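Local coordinates for twitching motility protein PilT (Aquifex aeolicus, PDB 2EYU) that belongs to the P-loop ATPases of type II/IV secretion systems and probably uses ATP hydrolysis to power pilus retraction in twitching motility, at residues Ile161-Ile166 against Ala190-Ile195; Val179-Leu184 against Gln217-Thr222; Gln221-Leu226 against Lys245-Met250. The protein carries 1 engineered substitution. One frame throughout, in Å; residues are numbered along the deposited sequence.

Contact 1. Residues Ile161-Ile166 against Ala190-Ile195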
loop_
_atom_site.group_PDB
_atom_site.type_symbol
_atom_site.label_atom_id
_atom_site.label_comp_id
_atom_site.label_asym_id
_atom_site.label_seq_id
_atom_site.Cartn_x
_atom_site.Cartn_y
_atom_site.Cartn_z
ATOM N N ILE A 161 -9.934 0.145 -10.066
ATOM C CA ILE A 161 -8.632 0.796 -10.256
ATOM C C ILE A 161 -7.629 0.404 -9.165
ATOM O O ILE A 161 -6.438 0.620 -9.431
ATOM C CB ILE A 161 -8.770 2.320 -10.315
ATOM C CG1 ILE A 161 -9.118 2.969 -8.967
ATOM C CG2 ILE A 161 -9.801 2.728 -11.363
ATOM C CD1 ILE A 161 -8.675 4.417 -8.855
ATOM N N LEU A 162 -8.081 -0.150 -8.057
ATOM C CA LEU A 162 -7.207 -0.662 -6.999
ATOM C C LEU A 162 -6.296 -1.761 -7.514
ATOM O O LEU A 162 -6.746 -2.763 -8.077
ATOM C CB LEU A 162 -8.035 -1.167 -5.804
ATOM C CG LEU A 162 -7.242 -1.571 -4.557
ATOM C CD1 LEU A 162 -6.341 -0.449 -4.048
ATOM C CD2 LEU A 162 -8.192 -2.020 -3.456
ATOM N N GLN A 163 -4.990 -1.600 -7.338
ATOM C CA GLN A 163 -4.005 -2.553 -7.842
ATOM C C GLN A 163 -3.452 -3.420 -6.725
ATOM O O GLN A 163 -3.129 -4.598 -6.849
ATOM C CB GLN A 163 -2.853 -1.778 -8.499
ATOM C CG GLN A 163 -3.352 -1.090 -9.781
ATOM C CD GLN A 163 -4.332 -2.010 -10.497
ATOM O OE1 GLN A 163 -3.918 -3.008 -11.080
ATOM N NE2 GLN A 163 -5.615 -1.673 -10.432
ATOM N N GLY A 164 -3.342 -2.794 -5.546
ATOM C CA GLY A 164 -2.770 -3.639 -4.468
ATOM C C GLY A 164 -2.769 -2.826 -3.187
ATOM O O GLY A 164 -2.601 -1.603 -3.204
ATOM N N ILE A 165 -2.918 -3.491 -2.046
ATOM C CA ILE A 165 -2.640 -2.693 -0.842
ATOM C C ILE A 165 -1.816 -3.585 0.099
ATOM O O ILE A 165 -2.191 -4.739 0.253
ATOM C CB ILE A 165 -3.862 -2.113 -0.128
ATOM C CG1 ILE A 165 -4.089 -2.732 1.251
ATOM C CG2 ILE A 165 -5.125 -2.162 -0.978
ATOM C CD1 ILE A 165 -3.606 -1.860 2.381
ATOM N N ILE A 166 -0.740 -3.000 0.621
ATOM C CA ILE A 166 0.158 -3.645 1.559
ATOM C C ILE A 166 0.015 -3.004 2.939
ATOM O O ILE A 166 0.230 -1.788 2.993
ATOM C CB ILE A 166 1.629 -3.442 1.134
ATOM C CG1 ILE A 166 1.901 -3.640 -0.361
ATOM C CG2 ILE A 166 2.547 -4.322 1.978
ATOM C CD1 ILE A 166 3.382 -3.729 -0.658
ATOM N N ALA A 190 -12.580 -12.021 -8.505
ATOM C CA ALA A 190 -13.512 -12.360 -7.440
ATOM C C ALA A 190 -13.606 -11.293 -6.358
ATOM O O ALA A 190 -14.735 -10.935 -6.020
ATOM C CB ALA A 190 -13.122 -13.683 -6.800
ATOM N N ILE A 191 -12.471 -10.821 -5.838
ATOM C CA ILE A 191 -12.477 -9.741 -4.842
ATOM C C ILE A 191 -12.874 -8.425 -5.496
ATOM O O ILE A 191 -13.501 -7.592 -4.866
ATOM C CB ILE A 191 -11.124 -9.595 -4.139
ATOM C CG1 ILE A 191 -9.913 -9.941 -5.004
ATOM C CG2 ILE A 191 -11.032 -10.447 -2.871
ATOM C CD1 ILE A 191 -8.992 -10.936 -4.309
ATOM N N ARG A 192 -12.557 -8.188 -6.768
ATOM C CA ARG A 192 -13.065 -6.982 -7.436
ATOM C C ARG A 192 -14.572 -6.927 -7.353
ATOM O O ARG A 192 -15.169 -5.961 -6.920
ATOM C CB ARG A 192 -12.603 -6.985 -8.884
ATOM C CG ARG A 192 -11.087 -6.925 -8.969
ATOM C CD ARG A 192 -10.656 -6.220 -10.255
ATOM N NE ARG A 192 -10.120 -4.916 -9.946
ATOM C CZ ARG A 192 -8.890 -4.490 -9.758
ATOM N NH1 ARG A 192 -7.827 -5.261 -9.839
ATOM N NH2 ARG A 192 -8.760 -3.198 -9.480
ATOM N N ASN A 193 -15.195 -8.031 -7.759
ATOM C CA ASN A 193 -16.641 -8.170 -7.635
ATOM C C ASN A 193 -17.131 -7.921 -6.220
ATOM O O ASN A 193 -18.026 -7.114 -5.942
ATOM C CB ASN A 193 -16.988 -9.603 -8.080
ATOM C CG ASN A 193 -18.347 -10.010 -7.536
ATOM O OD1 ASN A 193 -19.362 -9.739 -8.175
ATOM N ND2 ASN A 193 -18.376 -10.640 -6.364
ATOM N N LEU A 194 -16.542 -8.628 -5.243
ATOM C CA LEU A 194 -17.043 -8.440 -3.873
ATOM C C LEU A 194 -16.874 -7.012 -3.395
ATOM O O LEU A 194 -17.756 -6.504 -2.692
ATOM C CB LEU A 194 -16.366 -9.390 -2.877
ATOM C CG LEU A 194 -16.428 -10.875 -3.224
ATOM C CD1 LEU A 194 -15.249 -11.597 -2.581
ATOM C CD2 LEU A 194 -17.738 -11.502 -2.794
ATOM N N ILE A 195 -15.796 -6.329 -3.770
ATOM C CA ILE A 195 -15.713 -4.901 -3.411
ATOM C C ILE A 195 -16.876 -4.104 -3.985
ATOM O O ILE A 195 -17.456 -3.207 -3.366
ATOM C CB ILE A 195 -14.348 -4.348 -3.860
ATOM C CG1 ILE A 195 -13.221 -5.012 -3.078
ATOM C CG2 ILE A 195 -14.272 -2.835 -3.755
ATOM C CD1 ILE A 195 -11.852 -4.419 -3.304
#
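Arg192, on helix 189-197, makes a mainly polar, largely buried contact with Leu162, where helix 151-161 gives way to strand 162-171. The short segments cross almost at a right angle (101°), with their axes 11.1 Å apart, and the long arginine chain spans this separation. Its CG is anti to the carbonyl carbon, and a bend at chi3 (108°) turns the guanidinium toward the junction. Arg192 NH2 donates to Leu162 O with the oxygen at the guanidinium edge. The modelled separation of NH2 and O is only 2.5 Å and the bond is bent, so its exact length is doubtful. Arg192 NE gives a second anchor by bonding to Ser159 O, which restricts rotation of the head group and ties it to the last turn of helix 151-161. Gln163 bonds within the same corner. Its NE2 donates almost straight to Ile161 O at 2.6 Å, approaching from above the carbonyl plane, and the amide lies 21° from the guanidinium plane. Gln163 NE2 and Arg192 NH2, both donors, are 3.6 Å apart, and each serves a different carbonyl. Apolar contact is slight, with Leu162 CD2 4.4 Å from Ile195 CD1. An arginine bonded to one carbonyl of the last helical turn and one at the first strand residue here secures a helix-to-strand junction of the P-loop NTPase core, beside strand 26-31.

Contact 2. Residues Val179-Leu184 against Gln217-Thr222. Engineered in segment 179-184: Gly183 (natural residue Glu).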
loop_
_atom_site.group_PDB
_atom_site.type_symbol
_atom_site.label_atom_id
_atom_site.label_comp_id
_atom_site.label_asym_id
_atom_site.label_seq_id
_atom_site.Cartn_x
_atom_site.Cartn_y
_atom_site.Cartn_z
ATOM N N VAL A 179 11.741 -7.777 11.751
ATOM C CA VAL A 179 11.161 -8.457 10.592
ATOM C C VAL A 179 9.887 -7.728 10.165
ATOM O O VAL A 179 9.156 -7.240 11.028
ATOM C CB VAL A 179 10.822 -9.923 10.863
ATOM C CG1 VAL A 179 9.728 -9.997 11.918
ATOM C CG2 VAL A 179 10.400 -10.594 9.564
ATOM N N LEU A 180 9.677 -7.693 8.849
ATOM C CA LEU A 180 8.450 -7.120 8.309
ATOM C C LEU A 180 7.316 -8.128 8.355
ATOM O O LEU A 180 7.466 -9.206 7.759
ATOM C CB LEU A 180 8.620 -6.664 6.848
ATOM C CG LEU A 180 7.997 -5.298 6.554
ATOM C CD1 LEU A 180 9.074 -4.219 6.496
ATOM C CD2 LEU A 180 7.195 -5.352 5.264
ATOM N N ALA A 181 6.249 -7.736 9.022
ATOM C CA ALA A 181 4.959 -8.409 9.072
ATOM C C ALA A 181 4.005 -7.579 8.199
ATOM O O ALA A 181 3.978 -6.354 8.348
ATOM C CB ALA A 181 4.469 -8.562 10.498
ATOM N N TYR A 182 3.308 -8.251 7.293
ATOM C CA TYR A 182 2.478 -7.589 6.301
ATOM C C TYR A 182 1.186 -8.360 6.054
ATOM O O TYR A 182 1.172 -9.578 6.233
ATOM C CB TYR A 182 3.201 -7.467 4.950
ATOM C CG TYR A 182 3.666 -8.795 4.383
ATOM C CD1 TYR A 182 2.907 -9.568 3.524
ATOM C CD2 TYR A 182 4.924 -9.298 4.709
ATOM C CE1 TYR A 182 3.383 -10.768 3.036
ATOM C CE2 TYR A 182 5.415 -10.492 4.235
ATOM C CZ TYR A 182 4.629 -11.232 3.384
ATOM O OH TYR A 182 5.083 -12.433 2.889
ATOM N N GLY A 183 0.188 -7.605 5.623
ATOM C CA GLY A 183 -1.056 -8.127 5.067
ATOM C C GLY A 183 -1.050 -7.775 3.581
ATOM O O GLY A 183 -0.418 -6.785 3.217
ATOM N N LEU A 184 -1.679 -8.525 2.696
ATOM C CA LEU A 184 -1.541 -8.135 1.271
ATOM C C LEU A 184 -2.836 -8.471 0.541
ATOM O O LEU A 184 -3.378 -9.574 0.666
ATOM C CB LEU A 184 -0.324 -8.836 0.699
ATOM C CG LEU A 184 0.038 -8.761 -0.776
ATOM C CD1 LEU A 184 0.460 -7.365 -1.200
ATOM C CD2 LEU A 184 1.159 -9.746 -1.099
ATOM N N GLN A 217 -2.845 -12.270 1.386
ATOM C CA GLN A 217 -2.320 -12.864 2.613
ATOM C C GLN A 217 -2.678 -11.960 3.781
ATOM O O GLN A 217 -2.409 -10.766 3.739
ATOM C CB GLN A 217 -0.811 -13.111 2.533
ATOM C CG GLN A 217 -0.206 -13.472 3.879
ATOM C CD GLN A 217 0.939 -14.456 3.807
ATOM O OE1 GLN A 217 0.751 -15.589 3.354
ATOM N NE2 GLN A 217 2.120 -14.038 4.269
ATOM N N THR A 218 -3.317 -12.542 4.796
ATOM C CA THR A 218 -3.713 -11.710 5.932
ATOM C C THR A 218 -2.492 -11.462 6.811
ATOM O O THR A 218 -1.528 -12.220 6.714
ATOM C CB THR A 218 -4.821 -12.406 6.735
ATOM O OG1 THR A 218 -5.928 -12.639 5.842
ATOM C CG2 THR A 218 -5.354 -11.550 7.868
HETATM N N MSE A 219 -2.534 -10.452 7.654
HETATM C CA MSE A 219 -1.465 -10.152 8.613
HETATM C C MSE A 219 -1.280 -11.288 9.605
HETATM O O MSE A 219 -0.155 -11.725 9.873
HETATM C CB MSE A 219 -1.881 -8.848 9.288
HETATM C CG MSE A 219 -1.072 -8.406 10.487
HETATM SE SE MSE A 219 0.696 -7.862 9.969
HETATM C CE MSE A 219 0.117 -6.103 9.424
ATOM N N ASN A 220 -2.400 -11.764 10.147
ATOM C CA ASN A 220 -2.459 -12.868 11.104
ATOM C C ASN A 220 -1.755 -14.095 10.562
ATOM O O ASN A 220 -1.074 -14.853 11.261
ATOM C CB ASN A 220 -3.913 -13.187 11.432
ATOM C CG ASN A 220 -4.438 -12.504 12.672
ATOM O OD1 ASN A 220 -5.625 -12.567 12.995
ATOM N ND2 ASN A 220 -3.548 -11.845 13.390
ATOM N N GLN A 221 -1.895 -14.320 9.252
ATOM C CA GLN A 221 -1.171 -15.458 8.680
ATOM C C GLN A 221 0.338 -15.227 8.668
ATOM O O GLN A 221 1.159 -16.094 9.003
ATOM C CB GLN A 221 -1.662 -15.728 7.265
ATOM C CG GLN A 221 -3.159 -15.948 7.068
ATOM C CD GLN A 221 -3.376 -16.343 5.608
ATOM O OE1 GLN A 221 -3.952 -15.604 4.812
ATOM N NE2 GLN A 221 -2.857 -17.525 5.289
ATOM N N THR A 222 0.712 -14.022 8.250
ATOM C CA THR A 222 2.112 -13.631 8.144
ATOM C C THR A 222 2.808 -13.673 9.505
ATOM O O THR A 222 3.965 -14.075 9.614
ATOM C CB THR A 222 2.269 -12.224 7.546
ATOM O OG1 THR A 222 1.730 -12.149 6.217
ATOM C CG2 THR A 222 3.757 -11.912 7.433
#
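Thr222 OG1 is gripped by groups from both segments: it donates to Tyr182 O at 2.6 Å, nearly in line with the carbonyl bond, and accepts from Gln217 NE2 at 2.7 Å. The second bond is bent (137°), and the oxygen lies somewhat out of the Gln217 amide plane. A chi1 of -61° puts OG1 beside the backbone N and turns CG2 to the tyrosine, where it sits 4.0 Å from the centroid of the Tyr182 ring in a CH-pi contact over the same face as OG1, which sits toward the rim. The Gln217 amide runs only 15° from the ring plane and meets the tyrosine obliquely. With an alanine in place of Thr222, Tyr182 O and Gln217 NE2 would probably lose their shared partner, and the ring its methyl cover. Backbone bonds continue the contact: Leu184 N to Gln217 O (2.6 Å) and Gln217 N to Leu184 O (2.8 Å) make an antiparallel hydrogen-bonded pair. Gly183, an engineered residue, brings its CA to 3.2 Å from Gln217 O in a CA-H...O contact. Met219, a selenomethionine, folds back through bends at chi2 and chi3 to set SE 3.9 Å from Ala181 CB. Leu13 and Pro14 also pack on Tyr182. The segment 217-222 thus passes from the short edge strand 216-217 through Thr218 into helix 219-228, which lies along strand 179-185, while strand 162-171 pairs with the other edge of that strand.

Contact 3. Residues Gln221-Leu226 against Lys245-Met250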
loop_
_atom_site.group_PDB
_atom_site.type_symbol
_atom_site.label_atom_id
_atom_site.label_comp_id
_atom_site.label_asym_id
_atom_site.label_seq_id
_atom_site.Cartn_x
_atom_site.Cartn_y
_atom_site.Cartn_z
ATOM N N GLN A 221 -1.895 -14.320 9.252
ATOM C CA GLN A 221 -1.171 -15.458 8.680
ATOM C C GLN A 221 0.338 -15.227 8.668
ATOM O O GLN A 221 1.159 -16.094 9.003
ATOM C CB GLN A 221 -1.662 -15.728 7.265
ATOM C CG GLN A 221 -3.159 -15.948 7.068
ATOM C CD GLN A 221 -3.376 -16.343 5.608
ATOM O OE1 GLN A 221 -3.952 -15.604 4.812
ATOM N NE2 GLN A 221 -2.857 -17.525 5.289
ATOM N N THR A 222 0.712 -14.022 8.250
ATOM C CA THR A 222 2.112 -13.631 8.144
ATOM C C THR A 222 2.808 -13.673 9.505
ATOM O O THR A 222 3.965 -14.075 9.614
ATOM C CB THR A 222 2.269 -12.224 7.546
ATOM O OG1 THR A 222 1.730 -12.149 6.217
ATOM C CG2 THR A 222 3.757 -11.912 7.433
ATOM N N LEU A 223 2.117 -13.255 10.558
ATOM C CA LEU A 223 2.594 -13.424 11.920
ATOM C C LEU A 223 2.744 -14.885 12.310
ATOM O O LEU A 223 3.701 -15.366 12.926
ATOM C CB LEU A 223 1.606 -12.753 12.891
ATOM C CG LEU A 223 1.484 -11.243 12.735
ATOM C CD1 LEU A 223 0.255 -10.715 13.463
ATOM C CD2 LEU A 223 2.762 -10.588 13.228
ATOM N N TYR A 224 1.718 -15.646 11.930
ATOM C CA TYR A 224 1.765 -17.086 12.172
ATOM C C TYR A 224 3.004 -17.691 11.540
ATOM O O TYR A 224 3.776 -18.377 12.232
ATOM C CB TYR A 224 0.481 -17.727 11.666
ATOM C CG TYR A 224 0.328 -19.217 11.868
ATOM C CD1 TYR A 224 0.803 -19.854 13.001
ATOM C CD2 TYR A 224 -0.308 -19.988 10.907
ATOM C CE1 TYR A 224 0.649 -21.218 13.163
ATOM C CE2 TYR A 224 -0.469 -21.352 11.059
ATOM C CZ TYR A 224 0.014 -21.963 12.194
ATOM O OH TYR A 224 -0.137 -23.320 12.358
ATOM N N LYS A 225 3.251 -17.469 10.251
ATOM C CA LYS A 225 4.431 -18.096 9.639
ATOM C C LYS A 225 5.736 -17.539 10.179
ATOM O O LYS A 225 6.702 -18.287 10.358
ATOM C CB LYS A 225 4.393 -17.979 8.119
ATOM C CG LYS A 225 3.556 -16.854 7.546
ATOM C CD LYS A 225 3.925 -16.624 6.083
ATOM C CE LYS A 225 5.298 -15.985 5.974
ATOM N NZ LYS A 225 6.278 -16.838 5.246
ATOM N N LEU A 226 5.824 -16.245 10.467
ATOM C CA LEU A 226 7.040 -15.727 11.092
ATOM C C LEU A 226 7.312 -16.394 12.437
ATOM O O LEU A 226 8.461 -16.713 12.752
ATOM C CB LEU A 226 6.948 -14.214 11.310
ATOM C CG LEU A 226 6.838 -13.416 10.002
ATOM C CD1 LEU A 226 6.925 -11.917 10.233
ATOM C CD2 LEU A 226 7.899 -13.871 8.997
ATOM N N LYS A 245 -7.609 -13.064 18.554
ATOM C CA LYS A 245 -8.436 -14.255 18.727
ATOM C C LYS A 245 -8.291 -15.258 17.587
ATOM O O LYS A 245 -8.261 -16.473 17.822
ATOM C CB LYS A 245 -9.907 -13.847 18.856
ATOM C CG LYS A 245 -10.499 -14.130 20.226
ATOM C CD LYS A 245 -10.070 -13.071 21.229
ATOM C CE LYS A 245 -10.776 -13.282 22.561
ATOM N NZ LYS A 245 -12.257 -13.103 22.427
ATOM N N GLU A 246 -8.222 -14.725 16.372
ATOM C CA GLU A 246 -7.956 -15.495 15.164
ATOM C C GLU A 246 -6.555 -16.099 15.194
ATOM O O GLU A 246 -6.366 -17.263 14.833
ATOM C CB GLU A 246 -8.139 -14.606 13.928
ATOM C CG GLU A 246 -8.411 -15.322 12.625
ATOM C CD GLU A 246 -7.968 -14.608 11.369
ATOM O OE1 GLU A 246 -7.842 -15.260 10.305
ATOM O OE2 GLU A 246 -7.726 -13.385 11.388
ATOM N N LEU A 247 -5.528 -15.375 15.630
ATOM C CA LEU A 247 -4.193 -16.006 15.683
ATOM C C LEU A 247 -4.171 -17.099 16.736
ATOM O O LEU A 247 -3.564 -18.175 16.584
ATOM C CB LEU A 247 -3.124 -14.948 15.932
ATOM C CG LEU A 247 -1.647 -15.285 15.846
ATOM C CD1 LEU A 247 -1.288 -16.064 14.583
ATOM C CD2 LEU A 247 -0.776 -14.029 15.905
ATOM N N GLU A 248 -4.847 -16.832 17.867
ATOM C CA GLU A 248 -4.741 -17.869 18.908
ATOM C C GLU A 248 -5.452 -19.121 18.413
ATOM O O GLU A 248 -5.014 -20.235 18.668
ATOM C CB GLU A 248 -5.334 -17.415 20.228
ATOM C CG GLU A 248 -6.855 -17.392 20.266
ATOM C CD GLU A 248 -7.387 -17.180 21.668
ATOM O OE1 GLU A 248 -6.588 -16.767 22.536
ATOM O OE2 GLU A 248 -8.593 -17.420 21.903
ATOM N N ARG A 249 -6.563 -18.901 17.693
ATOM C CA ARG A 249 -7.264 -20.060 17.128
ATOM C C ARG A 249 -6.331 -20.750 16.146
ATOM O O ARG A 249 -6.331 -21.956 15.944
ATOM C CB ARG A 249 -8.574 -19.664 16.456
ATOM C CG ARG A 249 -9.761 -19.557 17.391
ATOM C CD ARG A 249 -9.928 -20.834 18.191
ATOM N NE ARG A 249 -9.370 -20.806 19.533
ATOM C CZ ARG A 249 -8.335 -21.527 19.947
ATOM N NH1 ARG A 249 -7.715 -22.357 19.117
ATOM N NH2 ARG A 249 -7.916 -21.421 21.202
HETATM N N MSE A 250 -5.498 -19.944 15.478
HETATM C CA MSE A 250 -4.624 -20.588 14.498
HETATM C C MSE A 250 -3.627 -21.528 15.178
HETATM O O MSE A 250 -3.529 -22.684 14.765
HETATM C CB MSE A 250 -3.881 -19.533 13.680
HETATM C CG MSE A 250 -4.823 -18.654 12.865
HETATM SE SE MSE A 250 -3.848 -17.708 11.486
HETATM C CE MSE A 250 -5.116 -16.257 11.495
#
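Tyr224 and Leu247 meet where the segments of helices 219-228 and 244-251 pass at 41°, their axes 10.2 Å apart. The tyrosine carries much of the contact along its length. Its CB rests 3.8 Å from Leu247 CD1, the same methyl that lies 4.0 Å from Tyr224 CA. With CG anti to the backbone N (chi1 -178°), the ring then extends past Met250, a selenomethionine, and Tyr224 CD2 comes to 4.3 Å from Met250 SE. The selenium is 5.0 Å from the ring centroid and 42° off the ring normal, an oblique Met-aromatic contact. At the tip, Tyr224 OH shares a weak hydrogen bond with Lys228 NZ, one turn further along its own helix. Leu247 uses its second branch on a different neighbour, with CD2 4.0 Å from Leu223 CB, so that the two methyls straddle consecutive residues of the facing helix. Met250 likewise reaches past the tyrosine, its CE coming to 4.4 Å from Gln221 N at the start of the segment. Gln221 OE1 accepts from Thr218 N, and Glu246 OE2 bonds to Tyr204 OH. Residues 221-226 and 245-250 are joined by methyl groups, a selenium atom and an aromatic ring, without a directional polar bond between these two segments, and their cohesion should rest chiefly on dispersion and on the removal of apolar surface from water.

In the fold
Contacts 1 and 2 both reach the central sheet; contact 3 lies further out, near the C-terminus. Contacts 1 and 2, with centres about 17 Å apart, involve the neighbouring strands 162-171 and 179-185, and touch through Ile165, Ile166, Gly183 and Leu184; along the chain their segments alternate. Contact 3 lies about 9 Å, centre to centre, from contact 2, sharing Gln221 and Thr222 on helix 219-228, but about 23 Å from contact 1, which it follows in the chain without touching. One face of helix 219-228 thus meets the sheet while another receives helix 244-251. Together the contacts join the C-terminal helices in steps to the P-loop NTPase core of this pilus retraction motor.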